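Long-range contacts in DNA-binding protein (Sulfolobus solfataricus, PDB 3IRB), which is of unknown biochemical function but binds zinc and, with its zinc ribbon and OB-fold, may be an acyl-CoA-binding protein: residues A[35-40]-A[136-141]; A[42-47]-A[74-79]; A[50-55]-A[65-70]; A[54-59]-A[111-116]. All coordinates share one frame; numbering follows the deposited sequence. Where two conformers were deposited one is given.

Contact 1 of 4, residues A[35-40]-A[136-141]; sequences QFFNGL and FQWPLR. With SO4 (sulfate ion), chain E.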
loop_
_atom_site.group_PDB
_atom_site.type_symbol
_atom_site.label_atom_id
_atom_site.label_comp_id
_atom_site.label_asym_id
_atom_site.label_seq_id
_atom_site.Cartn_x
_atom_site.Cartn_y
_atom_site.Cartn_z
ATOM N N GLN A 35 11.643 -7.629 -5.664
ATOM C CA GLN A 35 10.581 -8.645 -5.655
ATOM C C GLN A 35 9.217 -7.986 -5.563
ATOM O O GLN A 35 8.286 -8.371 -6.249
ATOM C CB GLN A 35 10.692 -9.594 -4.459
ATOM C CG GLN A 35 11.753 -10.674 -4.552
ATOM C CD GLN A 35 11.590 -11.563 -5.775
ATOM O OE1 GLN A 35 10.562 -12.208 -5.958
ATOM N NE2 GLN A 35 12.608 -11.588 -6.619
ATOM N N PHE A 36 9.098 -7.014 -4.681
ATOM C CA PHE A 36 7.822 -6.325 -4.527
ATOM C C PHE A 36 7.353 -5.688 -5.829
ATOM O O PHE A 36 6.231 -5.914 -6.265
ATOM C CB PHE A 36 7.893 -5.278 -3.423
ATOM C CG PHE A 36 6.612 -4.565 -3.214
ATOM C CD1 PHE A 36 5.516 -5.218 -2.647
ATOM C CD2 PHE A 36 6.485 -3.237 -3.603
ATOM C CE1 PHE A 36 4.315 -4.539 -2.484
ATOM C CE2 PHE A 36 5.311 -2.555 -3.432
ATOM C CZ PHE A 36 4.218 -3.195 -2.890
ATOM N N PHE A 37 8.192 -4.847 -6.427
ATOM C CA PHE A 37 7.784 -4.111 -7.636
ATOM C C PHE A 37 7.631 -5.018 -8.859
ATOM O O PHE A 37 6.757 -4.793 -9.699
ATOM C CB PHE A 37 8.711 -2.915 -7.896
ATOM C CG PHE A 37 8.443 -1.786 -6.939
ATOM C CD1 PHE A 37 7.330 -0.957 -7.129
ATOM C CD2 PHE A 37 9.189 -1.651 -5.790
ATOM C CE1 PHE A 37 7.030 0.019 -6.216
ATOM C CE2 PHE A 37 8.896 -0.673 -4.886
ATOM C CZ PHE A 37 7.824 0.160 -5.091
ATOM N N ASN A 38 8.466 -6.053 -8.953
ATOM C CA ASN A 38 8.224 -7.094 -9.944
ATOM C C ASN A 38 6.888 -7.787 -9.744
ATOM O O ASN A 38 6.185 -8.069 -10.716
ATOM C CB ASN A 38 9.355 -8.130 -9.949
ATOM C CG ASN A 38 10.596 -7.615 -10.627
ATOM O OD1 ASN A 38 10.552 -6.599 -11.328
ATOM N ND2 ASN A 38 11.721 -8.306 -10.423
ATOM N N GLY A 39 6.543 -8.061 -8.497
ATOM C CA GLY A 39 5.242 -8.664 -8.154
ATOM C C GLY A 39 4.069 -7.818 -8.630
ATOM O O GLY A 39 3.100 -8.341 -9.179
ATOM N N LEU A 40 4.152 -6.509 -8.419
ATOM C CA LEU A 40 3.088 -5.588 -8.854
ATOM C C LEU A 40 2.857 -5.657 -10.370
ATOM O O LEU A 40 1.702 -5.580 -10.848
ATOM C CB LEU A 40 3.428 -4.156 -8.450
ATOM C CG LEU A 40 3.370 -3.797 -6.966
ATOM C CD1 LEU A 40 3.680 -2.312 -6.777
ATOM C CD2 LEU A 40 2.056 -4.181 -6.267
ATOM N N PHE A 136 -2.361 -1.970 -9.936
ATOM C CA PHE A 136 -1.127 -2.351 -9.263
ATOM C C PHE A 136 0.057 -1.439 -9.649
ATOM O O PHE A 136 1.187 -1.695 -9.264
ATOM C CB PHE A 136 -0.812 -3.818 -9.615
ATOM C CG PHE A 136 -1.808 -4.792 -9.051
ATOM C CD1 PHE A 136 -2.999 -5.046 -9.717
ATOM C CD2 PHE A 136 -1.557 -5.452 -7.862
ATOM C CE1 PHE A 136 -3.935 -5.941 -9.199
ATOM C CE2 PHE A 136 -2.489 -6.339 -7.315
ATOM C CZ PHE A 136 -3.679 -6.594 -8.007
ATOM N N GLN A 137 -0.181 -0.395 -10.439
ATOM C CA GLN A 137 0.846 0.628 -10.631
ATOM C C GLN A 137 0.909 1.436 -9.346
ATOM O O GLN A 137 -0.102 1.634 -8.691
ATOM C CB GLN A 137 0.493 1.513 -11.805
ATOM C CG GLN A 137 1.502 2.601 -12.119
ATOM C CD GLN A 137 1.080 3.470 -13.314
ATOM O OE1 GLN A 137 0.312 3.040 -14.187
ATOM N NE2 GLN A 137 1.579 4.704 -13.343
ATOM N N TRP A 138 2.094 1.884 -8.962
ATOM C CA TRP A 138 2.254 2.640 -7.727
ATOM C C TRP A 138 1.961 4.122 -7.951
ATOM O O TRP A 138 2.378 4.680 -8.964
ATOM C CB TRP A 138 3.685 2.476 -7.224
ATOM C CG TRP A 138 3.910 3.056 -5.920
ATOM C CD1 TRP A 138 4.200 4.349 -5.637
ATOM C CD2 TRP A 138 3.851 2.376 -4.685
ATOM N NE1 TRP A 138 4.331 4.510 -4.301
ATOM C CE2 TRP A 138 4.107 3.311 -3.686
ATOM C CE3 TRP A 138 3.552 1.059 -4.319
ATOM C CZ2 TRP A 138 4.111 2.973 -2.334
ATOM C CZ3 TRP A 138 3.569 0.724 -3.006
ATOM C CH2 TRP A 138 3.822 1.680 -2.016
ATOM N N PRO A 139 1.241 4.776 -7.019
ATOM C CA PRO A 139 0.575 4.271 -5.845
ATOM C C PRO A 139 -0.656 3.502 -6.252
ATOM O O PRO A 139 -1.329 3.881 -7.205
ATOM C CB PRO A 139 0.133 5.540 -5.088
ATOM C CG PRO A 139 0.649 6.632 -5.776
ATOM C CD PRO A 139 1.126 6.244 -7.109
ATOM N N LEU A 140 -0.928 2.420 -5.549
ATOM C CA LEU A 140 -2.064 1.574 -5.872
ATOM C C LEU A 140 -3.414 2.301 -5.729
ATOM O O LEU A 140 -3.563 3.248 -4.939
ATOM C CB LEU A 140 -2.074 0.308 -5.033
ATOM C CG LEU A 140 -1.134 -0.824 -5.523
ATOM C CD1 LEU A 140 0.289 -0.417 -5.372
ATOM C CD2 LEU A 140 -1.366 -2.165 -4.797
ATOM N N ARG A 141 -4.375 1.839 -6.514
ATOM C CA ARG A 141 -5.751 2.289 -6.446
ATOM C C ARG A 141 -6.638 1.120 -6.070
ATOM O O ARG A 141 -6.583 0.039 -6.692
ATOM C CB ARG A 141 -6.269 2.812 -7.796
ATOM C CG ARG A 141 -5.587 4.053 -8.363
ATOM C CD ARG A 141 -6.444 4.647 -9.525
ATOM N NE ARG A 141 -6.446 3.792 -10.716
ATOM C CZ ARG A 141 -7.483 3.091 -11.173
ATOM N NH1 ARG A 141 -8.650 3.109 -10.556
ATOM N NH2 ARG A 141 -7.341 2.343 -12.249
HETATM S S SO4 E . -4.121 2.764 -13.830
HETATM O O1 SO4 E . -5.411 2.162 -14.089
HETATM O O2 SO4 E . -3.680 3.557 -14.971
HETATM O O3 SO4 E . -3.129 1.709 -13.627
HETATM O O4 SO4 E . -4.165 3.615 -12.629
#

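Contact 2 of 4, residues A[42-47]-A[74-79]; sequences QNKIIG and YVEINK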
loop_
_atom_site.group_PDB
_atom_site.type_symbol
_atom_site.label_atom_id
_atom_site.label_comp_id
_atom_site.label_asym_id
_atom_site.label_seq_id
_atom_site.Cartn_x
_atom_site.Cartn_y
_atom_site.Cartn_z
ATOM N N GLN A 42 3.037 -8.244 -12.054
ATOM C CA GLN A 42 2.262 -9.457 -12.311
ATOM C C GLN A 42 0.901 -9.484 -11.589
ATOM O O GLN A 42 0.316 -10.548 -11.416
ATOM C CB GLN A 42 3.083 -10.669 -11.865
ATOM C CG GLN A 42 4.447 -10.792 -12.546
ATOM C CD GLN A 42 5.291 -11.890 -11.921
ATOM O OE1 GLN A 42 6.355 -11.630 -11.352
ATOM N NE2 GLN A 42 4.804 -13.122 -11.996
ATOM N N ASN A 43 0.412 -8.323 -11.151
ATOM C CA ASN A 43 -0.801 -8.217 -10.325
ATOM C C ASN A 43 -0.744 -9.046 -9.035
ATOM O O ASN A 43 -1.716 -9.682 -8.659
ATOM C CB ASN A 43 -2.048 -8.570 -11.147
ATOM C CG ASN A 43 -2.238 -7.653 -12.340
ATOM O OD1 ASN A 43 -1.567 -6.629 -12.475
ATOM N ND2 ASN A 43 -3.151 -8.020 -13.210
ATOM N N LYS A 44 0.408 -9.040 -8.370
ATOM C CA LYS A 44 0.543 -9.700 -7.079
ATOM C C LYS A 44 1.065 -8.747 -6.053
ATOM O O LYS A 44 1.775 -7.793 -6.388
ATOM C CB LYS A 44 1.503 -10.878 -7.183
ATOM C CG LYS A 44 1.042 -11.946 -8.186
ATOM C CD LYS A 44 2.077 -13.059 -8.307
ATOM C CE LYS A 44 1.599 -14.157 -9.256
ATOM N NZ LYS A 44 2.674 -15.169 -9.489
ATOM N N ILE A 45 0.721 -9.023 -4.800
ATOM C CA ILE A 45 1.247 -8.308 -3.644
ATOM C C ILE A 45 2.217 -9.280 -2.973
ATOM O O ILE A 45 1.795 -10.336 -2.441
ATOM C CB ILE A 45 0.132 -7.942 -2.653
ATOM C CG1 ILE A 45 -0.921 -7.042 -3.336
ATOM C CG2 ILE A 45 0.721 -7.310 -1.433
ATOM C CD1 ILE A 45 -0.355 -5.775 -3.921
ATOM N N ILE A 46 3.496 -8.911 -2.975
ATOM C CA ILE A 46 4.570 -9.778 -2.470
ATOM C C ILE A 46 5.132 -9.239 -1.169
ATOM O O ILE A 46 5.551 -8.076 -1.062
ATOM C CB ILE A 46 5.732 -9.916 -3.455
ATOM C CG1 ILE A 46 5.262 -10.469 -4.797
ATOM C CG2 ILE A 46 6.831 -10.795 -2.837
ATOM C CD1 ILE A 46 4.698 -11.864 -4.719
ATOM N N GLY A 47 5.108 -10.078 -0.150
ATOM C CA GLY A 47 5.666 -9.721 1.136
ATOM C C GLY A 47 6.869 -10.591 1.387
ATOM O O GLY A 47 7.216 -11.443 0.552
ATOM N N TYR A 74 10.174 -14.963 0.352
ATOM C CA TYR A 74 9.123 -14.095 -0.129
ATOM C C TYR A 74 7.848 -14.896 -0.227
ATOM O O TYR A 74 7.883 -16.076 -0.524
ATOM C CB TYR A 74 9.492 -13.493 -1.478
ATOM C CG TYR A 74 10.778 -12.734 -1.391
ATOM C CD1 TYR A 74 10.818 -11.467 -0.836
ATOM C CD2 TYR A 74 11.971 -13.295 -1.845
ATOM C CE1 TYR A 74 12.010 -10.777 -0.726
ATOM C CE2 TYR A 74 13.164 -12.607 -1.750
ATOM C CZ TYR A 74 13.180 -11.346 -1.192
ATOM O OH TYR A 74 14.364 -10.648 -1.106
ATOM N N VAL A 75 6.727 -14.237 0.034
ATOM C CA VAL A 75 5.423 -14.902 0.055
ATOM C C VAL A 75 4.387 -14.048 -0.660
ATOM O O VAL A 75 4.433 -12.825 -0.581
ATOM C CB VAL A 75 4.944 -15.219 1.495
ATOM C CG1 VAL A 75 5.938 -16.141 2.210
ATOM C CG2 VAL A 75 4.768 -13.979 2.271
ATOM N N GLU A 76 3.473 -14.703 -1.380
ATOM C CA GLU A 76 2.391 -13.994 -2.036
ATOM C C GLU A 76 1.282 -13.761 -1.012
ATOM O O GLU A 76 0.786 -14.704 -0.397
ATOM C CB GLU A 76 1.843 -14.772 -3.246
ATOM C CG GLU A 76 0.773 -13.940 -3.991
ATOM C CD GLU A 76 0.186 -14.591 -5.235
ATOM O OE1 GLU A 76 0.659 -15.676 -5.654
ATOM O OE2 GLU A 76 -0.760 -13.972 -5.791
ATOM N N ILE A 77 0.884 -12.506 -0.863
ATOM C CA ILE A 77 -0.159 -12.126 0.059
ATOM C C ILE A 77 -1.520 -12.313 -0.624
ATOM O O ILE A 77 -1.657 -12.078 -1.809
ATOM C CB ILE A 77 0.156 -10.705 0.553
ATOM C CG1 ILE A 77 1.342 -10.827 1.530
ATOM C CG2 ILE A 77 -1.015 -10.033 1.276
ATOM C CD1 ILE A 77 1.961 -9.585 1.802
ATOM N N ASN A 78 -2.513 -12.784 0.115
ATOM C CA ASN A 78 -3.870 -12.903 -0.417
ATOM C C ASN A 78 -4.489 -11.531 -0.635
ATOM O O ASN A 78 -4.963 -10.872 0.313
ATOM C CB ASN A 78 -4.756 -13.726 0.520
ATOM C CG ASN A 78 -6.113 -14.057 -0.090
ATOM O OD1 ASN A 78 -6.574 -13.408 -1.030
ATOM N ND2 ASN A 78 -6.767 -15.080 0.458
ATOM N N LYS A 79 -4.547 -11.133 -1.898
ATOM C CA LYS A 79 -5.023 -9.797 -2.229
ATOM C C LYS A 79 -6.508 -9.628 -1.902
ATOM O O LYS A 79 -6.949 -8.530 -1.540
ATOM C CB LYS A 79 -4.681 -9.396 -3.684
ATOM C CG LYS A 79 -4.527 -10.492 -4.687
ATOM C CD LYS A 79 -4.230 -9.923 -6.068
ATOM C CE LYS A 79 -4.330 -10.979 -7.125
ATOM N NZ LYS A 79 -4.546 -10.370 -8.455
HETATM O O HOH W 1 -0.975 -11.390 -4.312
#

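Contact 3 of 4, residues A[50-55]-A[65-70]; sequences CSKCGR and EHCFVK. With ZN (zinc ion), chain C.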
loop_
_atom_site.group_PDB
_atom_site.type_symbol
_atom_site.label_atom_id
_atom_site.label_comp_id
_atom_site.label_asym_id
_atom_site.label_seq_id
_atom_site.Cartn_x
_atom_site.Cartn_y
_atom_site.Cartn_z
ATOM N N CYS A 50 10.058 -13.232 7.828
ATOM C CA CYS A 50 11.211 -13.512 8.673
ATOM C C CYS A 50 11.132 -14.937 9.200
ATOM O O CYS A 50 10.124 -15.366 9.760
ATOM C CB CYS A 50 11.306 -12.533 9.847
ATOM S SG CYS A 50 12.629 -12.837 10.972
ATOM N N SER A 51 12.201 -15.681 9.012
ATOM C CA SER A 51 12.223 -17.073 9.417
ATOM C C SER A 51 12.382 -17.202 10.919
ATOM O O SER A 51 12.097 -18.253 11.485
ATOM C CB SER A 51 13.339 -17.827 8.703
ATOM O OG SER A 51 13.128 -17.806 7.305
ATOM N N LYS A 52 12.876 -16.143 11.562
ATOM C CA LYS A 52 13.145 -16.215 12.998
ATOM C C LYS A 52 11.914 -15.929 13.839
ATOM O O LYS A 52 11.708 -16.599 14.857
ATOM C CB LYS A 52 14.267 -15.265 13.412
ATOM C CG LYS A 52 14.836 -15.683 14.768
ATOM C CD LYS A 52 16.215 -15.166 15.065
ATOM C CE LYS A 52 16.817 -15.942 16.240
ATOM N NZ LYS A 52 17.844 -15.145 16.985
ATOM N N CYS A 53 11.085 -14.972 13.416
ATOM C CA CYS A 53 9.862 -14.647 14.179
ATOM C C CYS A 53 8.579 -14.917 13.408
ATOM O O CYS A 53 7.473 -14.804 13.968
ATOM C CB CYS A 53 9.893 -13.180 14.608
ATOM S SG CYS A 53 9.812 -11.990 13.226
ATOM N N GLY A 54 8.703 -15.270 12.129
ATOM C CA GLY A 54 7.534 -15.563 11.330
ATOM C C GLY A 54 6.711 -14.350 10.888
ATOM O O GLY A 54 5.711 -14.541 10.247
ATOM N N ARG A 55 7.087 -13.127 11.260
ATOM C CA ARG A 55 6.366 -11.934 10.779
ATOM C C ARG A 55 6.433 -11.836 9.257
ATOM O O ARG A 55 7.505 -12.054 8.665
ATOM C CB ARG A 55 6.983 -10.683 11.387
ATOM C CG ARG A 55 6.715 -10.518 12.883
ATOM C CD ARG A 55 7.336 -9.222 13.372
ATOM N NE ARG A 55 6.996 -8.934 14.758
ATOM C CZ ARG A 55 7.607 -9.454 15.818
ATOM N NH1 ARG A 55 8.607 -10.325 15.679
ATOM N NH2 ARG A 55 7.191 -9.111 17.034
ATOM N N GLU A 65 13.945 -5.906 11.725
ATOM C CA GLU A 65 14.556 -5.126 12.823
ATOM C C GLU A 65 14.156 -5.654 14.223
ATOM O O GLU A 65 14.829 -5.330 15.201
ATOM C CB GLU A 65 14.231 -3.624 12.686
ATOM C CG GLU A 65 14.750 -2.698 13.819
ATOM C CD GLU A 65 16.273 -2.674 14.029
ATOM O OE1 GLU A 65 17.037 -3.307 13.275
ATOM O OE2 GLU A 65 16.716 -1.988 14.976
ATOM N N HIS A 66 13.101 -6.470 14.297
ATOM C CA HIS A 66 12.720 -7.156 15.541
ATOM C C HIS A 66 13.740 -8.195 15.937
ATOM O O HIS A 66 14.123 -8.261 17.101
ATOM C CB HIS A 66 11.349 -7.809 15.402
ATOM C CG HIS A 66 10.253 -6.821 15.191
ATOM N ND1 HIS A 66 9.471 -6.804 14.057
ATOM C CD2 HIS A 66 9.828 -5.789 15.959
ATOM C CE1 HIS A 66 8.602 -5.812 14.140
ATOM N NE2 HIS A 66 8.795 -5.183 15.287
ATOM N N CYS A 67 14.182 -9.004 14.966
ATOM C CA CYS A 67 15.136 -10.088 15.214
ATOM C C CYS A 67 16.592 -9.742 14.906
ATOM O O CYS A 67 17.470 -10.495 15.296
ATOM C CB CYS A 67 14.774 -11.305 14.366
ATOM S SG CYS A 67 13.127 -11.979 14.692
ATOM N N PHE A 68 16.838 -8.636 14.194
ATOM C CA PHE A 68 18.176 -8.254 13.719
ATOM C C PHE A 68 18.805 -9.280 12.780
ATOM O O PHE A 68 19.951 -9.666 12.963
ATOM C CB PHE A 68 19.126 -7.951 14.895
ATOM C CG PHE A 68 18.526 -7.047 15.915
ATOM C CD1 PHE A 68 18.206 -5.730 15.591
ATOM C CD2 PHE A 68 18.240 -7.512 17.192
ATOM C CE1 PHE A 68 17.626 -4.894 16.528
ATOM C CE2 PHE A 68 17.657 -6.677 18.135
ATOM C CZ PHE A 68 17.348 -5.363 17.803
ATOM N N VAL A 69 18.024 -9.745 11.803
ATOM C CA VAL A 69 18.454 -10.754 10.853
ATOM C C VAL A 69 17.892 -10.439 9.468
ATOM O O VAL A 69 16.820 -9.802 9.322
ATOM C CB VAL A 69 17.980 -12.183 11.237
ATOM C CG1 VAL A 69 18.550 -12.620 12.583
ATOM C CG2 VAL A 69 16.496 -12.256 11.230
ATOM N N LYS A 70 18.644 -10.883 8.472
ATOM C CA LYS A 70 18.250 -10.818 7.076
ATOM C C LYS A 70 16.986 -11.681 6.830
ATOM O O LYS A 70 16.813 -12.747 7.443
ATOM C CB LYS A 70 19.421 -11.333 6.200
ATOM C CG LYS A 70 19.628 -10.584 4.903
ATOM C CD LYS A 70 18.682 -11.021 3.788
ATOM C CE LYS A 70 18.588 -9.977 2.678
HETATM ZN ZN ZN C . 11.995 -11.462 12.768
HETATM O O HOH W 2 14.737 -14.162 8.616
HETATM O O HOH W 3 17.214 -12.336 17.188
#

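Contact 4 of 4, residues A[54-59]-A[111-116]; sequences GRIFVP and PNIEGG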
loop_
_atom_site.group_PDB
_atom_site.type_symbol
_atom_site.label_atom_id
_atom_site.label_comp_id
_atom_site.label_asym_id
_atom_site.label_seq_id
_atom_site.Cartn_x
_atom_site.Cartn_y
_atom_site.Cartn_z
ATOM N N GLY A 54 8.703 -15.270 12.129
ATOM C CA GLY A 54 7.534 -15.563 11.330
ATOM C C GLY A 54 6.711 -14.350 10.888
ATOM O O GLY A 54 5.711 -14.541 10.247
ATOM N N ARG A 55 7.087 -13.127 11.260
ATOM C CA ARG A 55 6.366 -11.934 10.779
ATOM C C ARG A 55 6.433 -11.836 9.257
ATOM O O ARG A 55 7.505 -12.054 8.665
ATOM C CB ARG A 55 6.983 -10.683 11.387
ATOM C CG ARG A 55 6.715 -10.518 12.883
ATOM C CD ARG A 55 7.336 -9.222 13.372
ATOM N NE ARG A 55 6.996 -8.934 14.758
ATOM C CZ ARG A 55 7.607 -9.454 15.818
ATOM N NH1 ARG A 55 8.607 -10.325 15.679
ATOM N NH2 ARG A 55 7.191 -9.111 17.034
ATOM N N ILE A 56 5.301 -11.467 8.639
ATOM C CA ILE A 56 5.229 -11.217 7.220
ATOM C C ILE A 56 5.079 -9.712 7.017
ATOM O O ILE A 56 4.252 -9.115 7.660
ATOM C CB ILE A 56 4.047 -11.970 6.587
ATOM C CG1 ILE A 56 4.231 -13.489 6.731
ATOM C CG2 ILE A 56 3.948 -11.637 5.124
ATOM C CD1 ILE A 56 2.985 -14.313 6.305
ATOM N N PHE A 57 5.934 -9.123 6.170
ATOM C CA PHE A 57 5.981 -7.684 5.973
ATOM C C PHE A 57 5.511 -7.352 4.579
ATOM O O PHE A 57 5.888 -8.019 3.616
ATOM C CB PHE A 57 7.394 -7.119 6.117
ATOM C CG PHE A 57 8.015 -7.377 7.455
ATOM C CD1 PHE A 57 7.810 -6.487 8.505
ATOM C CD2 PHE A 57 8.756 -8.530 7.675
ATOM C CE1 PHE A 57 8.359 -6.696 9.739
ATOM C CE2 PHE A 57 9.313 -8.757 8.924
ATOM C CZ PHE A 57 9.119 -7.834 9.966
ATOM N N VAL A 58 4.730 -6.285 4.467
ATOM C CA VAL A 58 4.366 -5.737 3.166
ATOM C C VAL A 58 4.608 -4.217 3.229
ATOM O O VAL A 58 4.283 -3.594 4.232
ATOM C CB VAL A 58 2.903 -6.080 2.796
ATOM C CG1 VAL A 58 1.885 -5.328 3.692
ATOM C CG2 VAL A 58 2.661 -5.847 1.293
ATOM N N PRO A 59 5.254 -3.633 2.194
ATOM C CA PRO A 59 5.945 -4.287 1.077
ATOM C C PRO A 59 7.085 -5.167 1.598
ATOM O O PRO A 59 7.514 -5.018 2.753
ATOM C CB PRO A 59 6.506 -3.123 0.248
ATOM C CG PRO A 59 5.596 -1.946 0.616
ATOM C CD PRO A 59 5.245 -2.168 2.059
ATOM N N PRO A 111 -4.903 -8.996 7.037
ATOM C CA PRO A 111 -4.893 -9.658 8.351
ATOM C C PRO A 111 -3.569 -10.400 8.623
ATOM O O PRO A 111 -3.088 -11.128 7.765
ATOM C CB PRO A 111 -6.040 -10.664 8.272
ATOM C CG PRO A 111 -6.748 -10.414 7.001
ATOM C CD PRO A 111 -6.014 -9.432 6.181
ATOM N N ASN A 112 -2.986 -10.145 9.788
ATOM C CA ASN A 112 -1.811 -10.862 10.309
ATOM C C ASN A 112 -0.526 -10.552 9.554
ATOM O O ASN A 112 0.474 -11.276 9.692
ATOM C CB ASN A 112 -2.070 -12.379 10.358
ATOM C CG ASN A 112 -3.334 -12.714 11.117
ATOM O OD1 ASN A 112 -3.632 -12.100 12.147
ATOM N ND2 ASN A 112 -4.099 -13.663 10.600
ATOM N N ILE A 113 -0.559 -9.461 8.774
ATOM C CA ILE A 113 0.610 -9.016 8.034
ATOM C C ILE A 113 1.023 -7.645 8.540
ATOM O O ILE A 113 0.177 -6.748 8.692
ATOM C CB ILE A 113 0.315 -9.006 6.530
ATOM C CG1 ILE A 113 0.234 -10.455 6.049
ATOM C CG2 ILE A 113 1.407 -8.247 5.754
ATOM C CD1 ILE A 113 -0.707 -10.662 4.903
ATOM N N GLU A 114 2.321 -7.486 8.811
ATOM C CA GLU A 114 2.861 -6.202 9.253
ATOM C C GLU A 114 3.019 -5.214 8.090
ATOM O O GLU A 114 3.310 -5.600 6.960
ATOM C CB GLU A 114 4.193 -6.375 9.996
ATOM C CG GLU A 114 4.057 -7.220 11.271
ATOM C CD GLU A 114 4.747 -6.625 12.506
ATOM O OE1 GLU A 114 5.436 -5.580 12.410
ATOM O OE2 GLU A 114 4.593 -7.221 13.593
ATOM N N GLY A 115 2.824 -3.938 8.394
ATOM C CA GLY A 115 2.896 -2.865 7.404
ATOM C C GLY A 115 1.570 -2.779 6.683
ATOM O O GLY A 115 0.536 -3.173 7.188
ATOM N N GLY A 116 1.621 -2.303 5.464
ATOM C CA GLY A 116 0.424 -1.984 4.721
ATOM C C GLY A 116 0.814 -1.174 3.518
ATOM O O GLY A 116 1.991 -0.963 3.279
HETATM O O HOH W 4 3.071 -10.983 10.388
#

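Contact 1 of 4, residues A[35-40]-A[136-141]
F36 and F37 meet W138 through their rings. The edge of F37 is turned toward the face of the six-membered ring of W138. This is an offset edge-to-face pair, with centroids 5.8 Å apart and planes at 63°. F36 comes in at about a right angle to W138. Its ring edge does the touching, with CE2 of F36 3.7 Å from CZ3 of W138. CG of F36 stands anti to the backbone N (chi1 -179°), which sends the ring toward the indole. W138 is also fixed at its far end, where NE1 donates to the backbone O of M20 in helix 12-28. In the fold, the contact lays helix 30-41 against the loop that joins strands 132-135 and 141-144 at the end of the OB-fold region.

The aliphatic contacts run through L40. Its CD1 lies at the edge of the W138 ring and 4.1 Å from CD1 of L140. Its CD2 is 4.1 Å from CD2 of F136. No hydrogen bond links the two segments. L40 O lies 3.3 Å from F136 CB, and F136 O lies against the L40 side chain.

Away from the helix, R141 binds a sulfate ion, probably from the crystallisation liquor. The ion lies in the plane of the guanidinium. NE of R141 donates to sulfate O4 at 3.0 Å, and its NH2 to sulfate O1 at 2.7 Å. S135 OG holds the same ion.

Contact 2 of 4, residues A[42-47]-A[74-79]
I45 N, E76 OE2 and I77 O all grip one water. It accepts from I45 N and donates to the other two, to I77 O at 2.7 Å. I77 N donates to I45 O at 2.8 Å, nearly straight at 168°. G47 and V75 form an antiparallel hydrogen-bonded pair, each N donating to the other's O. The I46-E76 pair next to it is non-hydrogen-bonded. This joins strands 46-49 and 69-76 of the zinc ribbon where strand 69-76 leads on toward the OB-fold. G47 has no side chain; a CB there would clash with I77 CD1. I46 CG2 lies 4.0 Å from Y74 CB, and G47 O sits at the edge of the Y74 ring. The extended K79 side chain reaches N43 O, with NZ 2.9 Å away in the carbonyl plane. With an alanine at K79, N43 O would probably lose this donor. The K44 and E76 side chains cross at about a right angle, CG of K44 3.6 Å from OE2 of E76, their charged ends beyond salt-bridge distance.

Contact 3 of 4, residues A[50-55]-A[65-70]
R55 lays its guanidinium flat on the imidazole of H66. Centres are 3.9 Å apart and planes at 27°. CZ of R55 sits over one face of the ring, toward its rim. The contact is a stack, not a hydrogen bond. In the guanidinium plane, NH1 of R55 donates to SG of C53 at 3.2 Å, which ties the arginine to the metal site. NE of R55 forms a salt bridge with E114. Were R55 an alanine, H66 would probably lose its stacked partner, the C53 sulfur one N-H and E114 its salt-bridge mate.

The zinc ion is bound by SG of C50, C53 and C67, each 2.3 to 2.4 Å from the metal, and C64 completes the set. C67 enters from segment 65-70, its SG 3.5 Å from CB of C53. Backbone N-H groups point at the sulfurs: C53 N reaches SG of C50, and R55 N reaches SG of C53. They probably ease the charge on the thiolates. V69 CG2 packs 3.9 Å from C50 SG. One water joins S51 N to K70 O, and another joins K52 NZ to C67 O. Two Cys-x-x-Cys pairs around one zinc are characteristic of a rubredoxin-like zinc ribbon.

Contact 4 of 4, residues A[54-59]-A[111-116]
Residues 56-58 and 114-115 run parallel as neighbouring strands. Their ladder is short: E114 N donates to I56 O at 2.8 Å, V58 N donates to E114 O at 2.9 Å, and G116 N makes a weak bond to V58 O. This parallel pair joins the zinc ribbon, which supplies strand 56-58, to the OB-fold, which supplies strand 114-123. F57 pairs with E114, both side chains on the same face of the sheet. A CB at G115 would clash with V58 O. The peptide bond before P59 is cis, and CD of P59 packs on G116 O. At the I56 end, a water accepts from I56 N and donates to N112 O.

Among the side chains, F57 and E114 lie alongside each other and point the same way, CD1 of F57 3.9 Å from CB of E114. On the other side of the sheet, I56 CG2 lies 4.0 Å from I113 CG1. V58 CG1, which lies between its backbone N and carbonyl carbon (chi1 69°), is 3.6 Å from I113 CG2. V58, I113 and E114 each have two conformers; in the one described, R55 and E114 form a salt bridge. NE of R55 donates to OE2 of E114 at 3.2 Å from within the guanidinium plane, with a bent N-H...O angle of 136°. The oxygen is met from above the carboxylate plane, 58° out of it.

How the contacts relate
The contacts spread from the helix 30-41 region, through the junction of the domains, to the metal site. Contact 1 closes the longest loop, and the other three are nested inside it. Contacts 1 and 2 have centres 10 Å apart and touch where helix 30-41 passes into strand 46-49. Contact 3, at the zinc, is nested in the loop of contact 2; its centre is 24 Å from that of contact 1. Contacts 2 and 4 cross along the chain, centres 11 Å apart, and meet through I45, I77, V58 and I113. Contacts 3 and 4 share G54 and R55. Contacts 2, 3 and 4 reach the same sheet, which thus runs on from the zinc ribbon into the OB-fold.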